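Local atomic coordinates of cytochrome P450 reductase (Amycolatopsis methanolica 239, PDB entry 5OGX), a protein that transfers electrons from NADH, through FAD and a [2Fe-2S] cluster, to a partner cytochrome P450 that O-demethylates guaiacol and other lignin-derived aromatics. Residues F26-V31 / H98-L103; A125-F130 / E157-E162; G19-E24 / Q78-A83. All coordinates share one frame; numbering follows the deposited sequence.

Along the chain, contacts 1 and 3 interleave: their first segments, 19-24 and 26-31, both use helix 22-28 of the 2Fe-2S domain, and the partners 78-83 and 98-103 follow in the same order. Their centres lie about 15 Å apart, and they touch where R28 packs on Q20. Contact 1 joins the end of this helix to the six-stranded antiparallel sheet of the FAD domain, linking the two domains that carry the redox centres; contact 3 stays in the first and contact 2 in the second. Contact 2 opens after contact 1 has closed, their centres about 14 Å apart, and R101 NH2 of contact 1 probably donates to P127 O of contact 2. Contacts 2 and 3, 28 Å apart between centres, do not touch.

Contact 1 (F26-V31 / H98-L103)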
loop_
_atom_site.group_PDB
_atom_site.type_symbol
_atom_site.label_atom_id
_atom_site.label_comp_id
_atom_site.label_asym_id
_atom_site.label_seq_id
_atom_site.Cartn_x
_atom_site.Cartn_y
_atom_site.Cartn_z
ATOM N N PHE A 26 -17.123 -7.164 3.076
ATOM C CA PHE A 26 -16.496 -8.290 2.388
ATOM C C PHE A 26 -15.153 -8.638 3.024
ATOM O O PHE A 26 -14.911 -9.794 3.378
ATOM C CB PHE A 26 -16.320 -7.995 0.889
ATOM C CG PHE A 26 -17.617 -8.069 0.100
ATOM C CD1 PHE A 26 -18.394 -9.219 0.121
ATOM C CD2 PHE A 26 -18.053 -6.989 -0.651
ATOM C CE1 PHE A 26 -19.604 -9.292 -0.579
ATOM C CE2 PHE A 26 -19.257 -7.057 -1.363
ATOM C CZ PHE A 26 -20.028 -8.210 -1.329
ATOM N N LEU A 27 -14.264 -7.653 3.201
ATOM C CA LEU A 27 -12.944 -8.009 3.722
ATOM C C LEU A 27 -13.020 -8.527 5.155
ATOM O O LEU A 27 -12.244 -9.410 5.540
ATOM C CB LEU A 27 -11.978 -6.824 3.646
ATOM C CG LEU A 27 -11.663 -6.249 2.266
ATOM C CD1 LEU A 27 -10.705 -5.053 2.410
ATOM C CD2 LEU A 27 -11.080 -7.301 1.328
ATOM N N ARG A 28 -13.918 -7.979 5.970
ATOM C CA ARG A 28 -14.063 -8.513 7.322
ATOM C C ARG A 28 -14.548 -9.958 7.302
ATOM O O ARG A 28 -14.252 -10.727 8.225
ATOM C CB ARG A 28 -15.014 -7.634 8.134
ATOM C CG ARG A 28 -14.387 -6.305 8.559
ATOM C CD ARG A 28 -15.284 -5.577 9.528
ATOM N NE ARG A 28 -14.701 -4.323 9.988
ATOM C CZ ARG A 28 -13.932 -4.210 11.067
ATOM N NH1 ARG A 28 -13.645 -5.280 11.793
ATOM N NH2 ARG A 28 -13.454 -3.023 11.424
ATOM N N GLY A 29 -15.268 -10.351 6.256
ATOM C CA GLY A 29 -15.645 -11.734 6.055
ATOM C C GLY A 29 -14.622 -12.590 5.341
ATOM O O GLY A 29 -14.926 -13.741 5.008
ATOM N N GLY A 30 -13.421 -12.066 5.088
ATOM C CA GLY A 30 -12.415 -12.808 4.354
ATOM C C GLY A 30 -12.719 -12.988 2.884
ATOM O O GLY A 30 -12.185 -13.910 2.263
ATOM N N VAL A 31 -13.586 -12.144 2.319
ATOM C CA VAL A 31 -14.015 -12.232 0.925
ATOM C C VAL A 31 -13.320 -11.101 0.184
ATOM O O VAL A 31 -13.567 -9.926 0.477
ATOM C CB VAL A 31 -15.539 -12.109 0.785
ATOM C CG1 VAL A 31 -15.926 -12.035 -0.692
ATOM C CG2 VAL A 31 -16.245 -13.255 1.504
ATOM N N HIS A 98 -6.990 -12.638 3.657
ATOM C CA HIS A 98 -6.812 -12.409 5.084
ATOM C C HIS A 98 -7.919 -11.493 5.589
ATOM O O HIS A 98 -8.153 -10.434 4.999
ATOM C CB HIS A 98 -5.451 -11.775 5.355
ATOM C CG HIS A 98 -4.311 -12.536 4.760
ATOM N ND1 HIS A 98 -4.010 -13.825 5.139
ATOM C CD2 HIS A 98 -3.406 -12.197 3.813
ATOM C CE1 HIS A 98 -2.963 -14.250 4.451
ATOM N NE2 HIS A 98 -2.580 -13.281 3.636
ATOM N N PRO A 99 -8.598 -11.842 6.674
ATOM C CA PRO A 99 -9.717 -11.013 7.132
ATOM C C PRO A 99 -9.251 -9.655 7.635
ATOM O O PRO A 99 -8.264 -9.539 8.364
ATOM C CB PRO A 99 -10.326 -11.839 8.269
ATOM C CG PRO A 99 -9.141 -12.629 8.806
ATOM C CD PRO A 99 -8.297 -12.953 7.589
ATOM N N LEU A 100 -9.984 -8.625 7.241
ATOM C CA LEU A 100 -9.814 -7.306 7.836
ATOM C C LEU A 100 -10.292 -7.351 9.279
ATOM O O LEU A 100 -11.399 -7.820 9.548
ATOM C CB LEU A 100 -10.619 -6.276 7.045
ATOM C CG LEU A 100 -10.693 -4.841 7.567
ATOM C CD1 LEU A 100 -9.294 -4.232 7.568
ATOM C CD2 LEU A 100 -11.630 -4.020 6.681
ATOM N N ARG A 101 -9.478 -6.869 10.216
ATOM C CA ARG A 101 -9.929 -6.960 11.602
ATOM C C ARG A 101 -9.421 -5.789 12.431
ATOM O O ARG A 101 -8.503 -5.064 12.039
ATOM C CB ARG A 101 -9.518 -8.293 12.238
ATOM C CG ARG A 101 -8.029 -8.508 12.439
ATOM C CD ARG A 101 -7.790 -9.887 13.093
ATOM N NE ARG A 101 -6.382 -10.100 13.428
ATOM C CZ ARG A 101 -5.778 -9.576 14.491
ATOM N NH1 ARG A 101 -6.461 -8.811 15.336
ATOM N NH2 ARG A 101 -4.488 -9.814 14.712
ATOM N N ASP A 102 -10.064 -5.601 13.584
ATOM C CA ASP A 102 -9.659 -4.555 14.519
ATOM C C ASP A 102 -8.471 -5.026 15.341
ATOM O O ASP A 102 -8.474 -6.144 15.868
ATOM C CB ASP A 102 -10.820 -4.185 15.433
ATOM C CG ASP A 102 -12.063 -3.817 14.660
ATOM O OD1 ASP A 102 -12.039 -2.773 13.979
ATOM O OD2 ASP A 102 -13.049 -4.581 14.719
ATOM N N LEU A 103 -7.457 -4.177 15.455
ATOM C CA LEU A 103 -6.209 -4.554 16.102
ATOM C C LEU A 103 -6.156 -4.000 17.515
ATOM O O LEU A 103 -6.660 -2.908 17.791
ATOM C CB LEU A 103 -4.999 -4.039 15.321
ATOM C CG LEU A 103 -5.013 -4.342 13.823
ATOM C CD1 LEU A 103 -3.757 -3.788 13.154
ATOM C CD2 LEU A 103 -5.147 -5.848 13.600
HETATM O O HOH W 1 -12.811 -9.866 10.471
#
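R28 swings CG beside its backbone N (chi1 -74°) and runs extended from CG to NE, which carries its guanidinium along L100 to the carboxylate of D102. On the other side, L100 holds CG anti to its own N, and its CB meets L27 CB at 3.7 Å while CD2 lies against R28 CG. The motif is a Schellman helix end: V31 N returns to F26 O, and G30 N to L27 O, with G30 at positive phi as the C-prime residue. This terminus of helix 22-28, in the 2Fe-2S region, meets the segment leading into strand 101-114 of the antiparallel sheet.

L27 O is gripped twice. Besides the bond from G30 N, L27 O accepts one from L100 N at 2.9 Å, and the two donors arrive from opposite faces of the carbonyl plane; P99 CA adds a CH...O contact to the same oxygen. Water 1 donates both to R28 O and to L100 O, closing a second polar link between the backbones. Beyond the pair, L194 of strand 187-194 packs on both L27 and L100.

The salt bridge is end-on and two-pronged, with one nitrogen for each carboxylate oxygen; the planes are 37° apart and the prongs are unequal. R28 NH1 reaches D102 OD2 at 3.1 Å, from above the carboxylate plane and through a more bent bond. The straighter prong, at 170°, is R28 NH2 to D102 OD1, 2.9 Å long, on the syn side but tilted out of the carboxylate plane.

Contact 2 (A125-F130 / E157-E162)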
loop_
_atom_site.group_PDB
_atom_site.type_symbol
_atom_site.label_atom_id
_atom_site.label_comp_id
_atom_site.label_asym_id
_atom_site.label_seq_id
_atom_site.Cartn_x
_atom_site.Cartn_y
_atom_site.Cartn_z
ATOM N N ALA A 125 -1.668 -7.766 20.152
ATOM C CA ALA A 125 -2.044 -8.798 21.116
ATOM C C ALA A 125 -2.111 -10.179 20.472
ATOM O O ALA A 125 -1.848 -11.188 21.143
ATOM C CB ALA A 125 -3.383 -8.447 21.766
ATOM N N GLU A 126 -2.469 -10.249 19.190
ATOM C CA GLU A 126 -2.599 -11.484 18.432
ATOM C C GLU A 126 -1.898 -11.337 17.090
ATOM O O GLU A 126 -1.861 -10.237 16.526
ATOM C CB GLU A 126 -4.073 -11.839 18.193
ATOM C CG GLU A 126 -4.975 -11.620 19.405
ATOM C CD GLU A 126 -4.663 -12.566 20.553
ATOM O OE1 GLU A 126 -5.059 -12.264 21.705
ATOM O OE2 GLU A 126 -4.025 -13.616 20.301
ATOM N N PRO A 127 -1.368 -12.427 16.536
ATOM C CA PRO A 127 -0.718 -12.337 15.220
ATOM C C PRO A 127 -1.683 -11.832 14.162
ATOM O O PRO A 127 -2.864 -12.194 14.146
ATOM C CB PRO A 127 -0.283 -13.778 14.925
ATOM C CG PRO A 127 -0.278 -14.469 16.240
ATOM C CD PRO A 127 -1.261 -13.774 17.132
ATOM N N LEU A 128 -1.164 -11.004 13.262
ATOM C CA LEU A 128 -1.922 -10.516 12.120
ATOM C C LEU A 128 -1.533 -11.301 10.876
ATOM O O LEU A 128 -0.346 -11.414 10.558
ATOM C CB LEU A 128 -1.662 -9.029 11.898
ATOM C CG LEU A 128 -2.458 -8.418 10.746
ATOM C CD1 LEU A 128 -3.949 -8.508 11.084
ATOM C CD2 LEU A 128 -2.031 -6.971 10.506
ATOM N N ALA A 129 -2.529 -11.847 10.183
ATOM C CA ALA A 129 -2.309 -12.475 8.884
ATOM C C ALA A 129 -2.362 -11.398 7.812
ATOM O O ALA A 129 -3.345 -10.660 7.740
ATOM C CB ALA A 129 -3.369 -13.541 8.608
ATOM N N PHE A 130 -1.312 -11.305 6.991
ATOM C CA PHE A 130 -1.252 -10.316 5.913
ATOM C C PHE A 130 -0.232 -10.769 4.876
ATOM O O PHE A 130 0.574 -11.670 5.117
ATOM C CB PHE A 130 -0.878 -8.913 6.435
ATOM C CG PHE A 130 0.472 -8.861 7.111
ATOM C CD1 PHE A 130 0.576 -9.097 8.474
ATOM C CD2 PHE A 130 1.628 -8.584 6.388
ATOM C CE1 PHE A 130 1.813 -9.070 9.122
ATOM C CE2 PHE A 130 2.877 -8.554 7.034
ATOM C CZ PHE A 130 2.959 -8.803 8.402
ATOM N N GLU A 157 6.820 -11.667 10.366
ATOM C CA GLU A 157 6.921 -10.665 11.427
ATOM C C GLU A 157 5.505 -10.206 11.771
ATOM O O GLU A 157 5.059 -9.113 11.415
ATOM C CB GLU A 157 7.812 -9.509 10.977
ATOM C CG GLU A 157 9.215 -9.960 10.550
ATOM C CD GLU A 157 10.029 -8.877 9.834
ATOM O OE1 GLU A 157 9.443 -7.980 9.183
ATOM O OE2 GLU A 157 11.277 -8.940 9.907
ATOM N N ASP A 158 4.763 -11.097 12.435
ATOM C CA ASP A 158 3.316 -10.918 12.498
ATOM C C ASP A 158 2.822 -10.350 13.821
ATOM O O ASP A 158 1.611 -10.185 13.986
ATOM C CB ASP A 158 2.583 -12.239 12.186
ATOM C CG ASP A 158 2.991 -13.387 13.088
ATOM O OD1 ASP A 158 3.724 -13.174 14.080
ATOM O OD2 ASP A 158 2.561 -14.526 12.795
ATOM N N LYS A 159 3.717 -10.028 14.752
ATOM C CA LYS A 159 3.309 -9.500 16.044
ATOM C C LYS A 159 3.756 -8.072 16.300
ATOM O O LYS A 159 3.271 -7.454 17.256
ATOM C CB LYS A 159 3.844 -10.394 17.177
ATOM C CG LYS A 159 3.105 -11.709 17.315
ATOM C CD LYS A 159 1.888 -11.553 18.205
ATOM C CE LYS A 159 2.257 -11.753 19.665
ATOM N NZ LYS A 159 1.224 -11.198 20.573
ATOM N N VAL A 160 4.661 -7.528 15.497
ATOM C CA VAL A 160 5.129 -6.159 15.669
ATOM C C VAL A 160 5.092 -5.513 14.296
ATOM O O VAL A 160 5.895 -5.864 13.419
ATOM C CB VAL A 160 6.541 -6.095 16.265
ATOM C CG1 VAL A 160 7.004 -4.647 16.348
ATOM C CG2 VAL A 160 6.582 -6.763 17.652
ATOM N N LEU A 161 4.159 -4.586 14.096
ATOM C CA LEU A 161 4.028 -3.928 12.801
ATOM C C LEU A 161 5.035 -2.791 12.692
ATOM O O LEU A 161 5.244 -2.039 13.645
ATOM C CB LEU A 161 2.601 -3.401 12.616
ATOM C CG LEU A 161 1.471 -4.416 12.838
ATOM C CD1 LEU A 161 0.110 -3.738 12.621
ATOM C CD2 LEU A 161 1.599 -5.654 11.933
ATOM N N GLU A 162 5.674 -2.677 11.529
ATOM C CA GLU A 162 6.699 -1.660 11.295
ATOM C C GLU A 162 6.186 -0.660 10.269
ATOM O O GLU A 162 5.931 -1.031 9.118
ATOM C CB GLU A 162 8.009 -2.286 10.808
ATOM C CG GLU A 162 9.083 -1.249 10.506
ATOM C CD GLU A 162 10.347 -1.865 9.927
ATOM O OE1 GLU A 162 10.391 -3.099 9.821
ATOM O OE2 GLU A 162 11.279 -1.111 9.581
HETATM O O HOH W 2 0.577 -14.638 10.932
#
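L128 N donates to D158 O at 3.0 Å, with an N-H...O angle of 168° and the donor in the carbonyl plane; this is the straight backbone bond between the loop after strand 117-124 and the turn that leads into strand 160-166. P127 CA adds a CH...O contact to the same D158 O at 3.4 Å. A weaker link is made by K159, whose NZ gives a weak hydrogen bond to A125 O and has its stronger partner in L124 O, at the end of strand 117-124.

K159 reaches these carbonyls because its chain bends at chi2 and chi3, both near -87°. The bend lays K159 CD beside the P127 ring, 4.0 Å from P127 CD, the two side chains pointing the same way. D158 points its CB toward the loop, and its OD2 lies 3.6 Å from P127 CB. The same carboxylate oxygen lies within hydrogen-bonding distance of water 2.

Further in, F130 presents its ring edge, not a face, to the turn: CZ lies 3.7 Å from E157 O, close to the ring plane. L128 CD2 and L161 CD2 touch at 4.1 Å, their side chains crossing at about a right angle, and P193 of strand 187-194 packs on both L128 and F130.

The contact lies in the antiparallel barrel of the FAD domain, joining a loop to the start of strand 160-166, with the L161 side chain about 11 Å from the FAD. Its polar hold rests on backbone carbonyls: D158 O takes a straight amide bond, while L124 O, and more weakly A125 O, face the lysine ammonium, whose positive charge would probably be eased by their dipoles.

Contact 3 (G19-E24 / Q78-A83); sequences GQTLLE and QARPLA
R80 reaches across to G19 with its chain extended from CG to NE after a first torsion of -60°, which sets CG beside the backbone N. From there R80 NE donates to G19 O at 2.8 Å. The carbonyl oxygen lies in the guanidinium plane, whereas the donor stands well above the carbonyl plane. On the way the aliphatic part skirts Q20 O, with R80 CG at 3.5 Å, and T21 CG2 rests over one guanidinium face, offset toward its rim and 3.8 Å from R80 NH2. The guanidinium is thus bonded at its edge and packed on one face by a methyl. With an alanine here both contacts vanish, and G19 O would probably lose this donor and the T21 methyl the flat face it rests on.

T21 divides its branches by its chi1 of 66°. T21 OG1 sits between the backbone N and the carbonyl carbon, and from there accepts a hydrogen bond from E24 N at 3.3 Å, while CG2 is turned to the arginine. L22 N, in the first turn, donates to A79 O at 3.0 Å, nearly in line with the C=O bond (172°). The L22 side chain spreads its two methyls to different neighbours: CD1 meets A79 CB, and CD2 slides past P81 CD at 4.0 Å. V7 of strand 5-9 touches both L22 and P81.

The geometry is that of a helix N-cap, with T21 as the capping residue, starting helix 22-28 against strand 80-81, shortly after the cluster ligand C77, within the beta-grasp fold of plant-type [2Fe-2S] ferredoxins.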
loop_
_atom_site.group_PDB
_atom_site.type_symbol
_atom_site.label_atom_id
_atom_site.label_comp_id
_atom_site.label_asym_id
_atom_site.label_seq_id
_atom_site.Cartn_x
_atom_site.Cartn_y
_atom_site.Cartn_z
ATOM N N GLY A 19 -24.792 0.882 8.285
ATOM C CA GLY A 19 -23.796 1.936 8.283
ATOM C C GLY A 19 -22.430 1.514 7.787
ATOM O O GLY A 19 -21.491 2.318 7.784
ATOM N N GLN A 20 -22.300 0.268 7.349
ATOM C CA GLN A 20 -21.029 -0.334 6.970
ATOM C C GLN A 20 -20.891 -0.364 5.451
ATOM O O GLN A 20 -21.878 -0.555 4.734
ATOM C CB GLN A 20 -20.952 -1.746 7.546
ATOM C CG GLN A 20 -19.697 -2.522 7.261
ATOM C CD GLN A 20 -19.687 -3.842 8.000
ATOM O OE1 GLN A 20 -20.718 -4.511 8.128
ATOM N NE2 GLN A 20 -18.534 -4.212 8.518
ATOM N N THR A 21 -19.666 -0.166 4.963
ATOM C CA THR A 21 -19.453 -0.170 3.522
ATOM C C THR A 21 -19.337 -1.591 2.978
ATOM O O THR A 21 -18.978 -2.535 3.690
ATOM C CB THR A 21 -18.193 0.611 3.158
ATOM O OG1 THR A 21 -17.049 -0.067 3.681
ATOM C CG2 THR A 21 -18.258 2.022 3.714
ATOM N N LEU A 22 -19.648 -1.734 1.684
ATOM C CA LEU A 22 -19.517 -3.033 1.031
ATOM C C LEU A 22 -18.104 -3.585 1.185
ATOM O O LEU A 22 -17.912 -4.755 1.539
ATOM C CB LEU A 22 -19.876 -2.914 -0.451
ATOM C CG LEU A 22 -21.312 -2.530 -0.789
ATOM C CD1 LEU A 22 -21.554 -2.577 -2.301
ATOM C CD2 LEU A 22 -22.257 -3.442 -0.049
ATOM N N LEU A 23 -17.094 -2.764 0.895
ATOM C CA LEU A 23 -15.721 -3.253 0.978
ATOM C C LEU A 23 -15.417 -3.805 2.364
ATOM O O LEU A 23 -14.863 -4.898 2.497
ATOM C CB LEU A 23 -14.729 -2.149 0.613
ATOM C CG LEU A 23 -13.268 -2.637 0.700
ATOM C CD1 LEU A 23 -12.969 -3.752 -0.317
ATOM C CD2 LEU A 23 -12.325 -1.464 0.500
ATOM N N GLU A 24 -15.769 -3.059 3.416
ATOM C CA GLU A 24 -15.399 -3.506 4.753
ATOM C C GLU A 24 -16.166 -4.754 5.158
ATOM O O GLU A 24 -15.606 -5.638 5.814
ATOM C CB GLU A 24 -15.602 -2.377 5.761
ATOM C CG GLU A 24 -14.574 -1.294 5.513
ATOM C CD GLU A 24 -14.318 -0.419 6.702
ATOM O OE1 GLU A 24 -15.167 -0.397 7.622
ATOM O OE2 GLU A 24 -13.271 0.264 6.689
ATOM N N GLN A 78 -17.037 3.202 -0.612
ATOM C CA GLN A 78 -17.911 4.307 -0.258
ATOM C C GLN A 78 -19.372 3.898 -0.184
ATOM O O GLN A 78 -20.155 4.573 0.488
ATOM C CB GLN A 78 -17.750 5.442 -1.282
ATOM C CG GLN A 78 -16.313 5.881 -1.408
ATOM C CD GLN A 78 -15.848 6.540 -0.134
ATOM O OE1 GLN A 78 -16.536 7.417 0.402
ATOM N NE2 GLN A 78 -14.707 6.112 0.380
ATOM N N ALA A 79 -19.742 2.790 -0.815
ATOM C CA ALA A 79 -21.144 2.428 -0.955
ATOM C C ALA A 79 -21.641 1.686 0.280
ATOM O O ALA A 79 -20.992 0.753 0.764
ATOM C CB ALA A 79 -21.338 1.565 -2.207
ATOM N N ARG A 80 -22.793 2.112 0.798
ATOM C CA ARG A 80 -23.460 1.369 1.847
ATOM C C ARG A 80 -24.810 0.874 1.342
ATOM O O ARG A 80 -25.519 1.606 0.649
ATOM C CB ARG A 80 -23.664 2.224 3.110
ATOM C CG ARG A 80 -22.347 2.734 3.695
ATOM C CD ARG A 80 -22.571 3.697 4.875
ATOM N NE ARG A 80 -21.299 3.998 5.528
ATOM C CZ ARG A 80 -20.422 4.890 5.074
ATOM N NH1 ARG A 80 -20.687 5.582 3.969
ATOM N NH2 ARG A 80 -19.278 5.087 5.721
ATOM N N PRO A 81 -25.176 -0.361 1.663
ATOM C CA PRO A 81 -26.396 -0.941 1.096
ATOM C C PRO A 81 -27.636 -0.322 1.714
ATOM O O PRO A 81 -27.665 -0.006 2.904
ATOM C CB PRO A 81 -26.281 -2.425 1.459
ATOM C CG PRO A 81 -25.447 -2.428 2.725
ATOM C CD PRO A 81 -24.456 -1.307 2.539
ATOM N N LEU A 82 -28.661 -0.150 0.884
ATOM C CA LEU A 82 -29.997 0.221 1.345
ATOM C C LEU A 82 -30.985 -0.922 1.182
ATOM O O LEU A 82 -32.170 -0.770 1.518
ATOM C CB LEU A 82 -30.487 1.460 0.592
ATOM C CG LEU A 82 -29.539 2.659 0.613
ATOM C CD1 LEU A 82 -29.912 3.667 -0.468
ATOM C CD2 LEU A 82 -29.540 3.310 1.987
ATOM N N ALA A 83 -30.521 -2.057 0.672
ATOM C CA ALA A 83 -31.302 -3.275 0.498
ATOM C C ALA A 83 -30.306 -4.400 0.251
ATOM O O ALA A 83 -29.105 -4.160 0.104
ATOM C CB ALA A 83 -32.296 -3.152 -0.659
#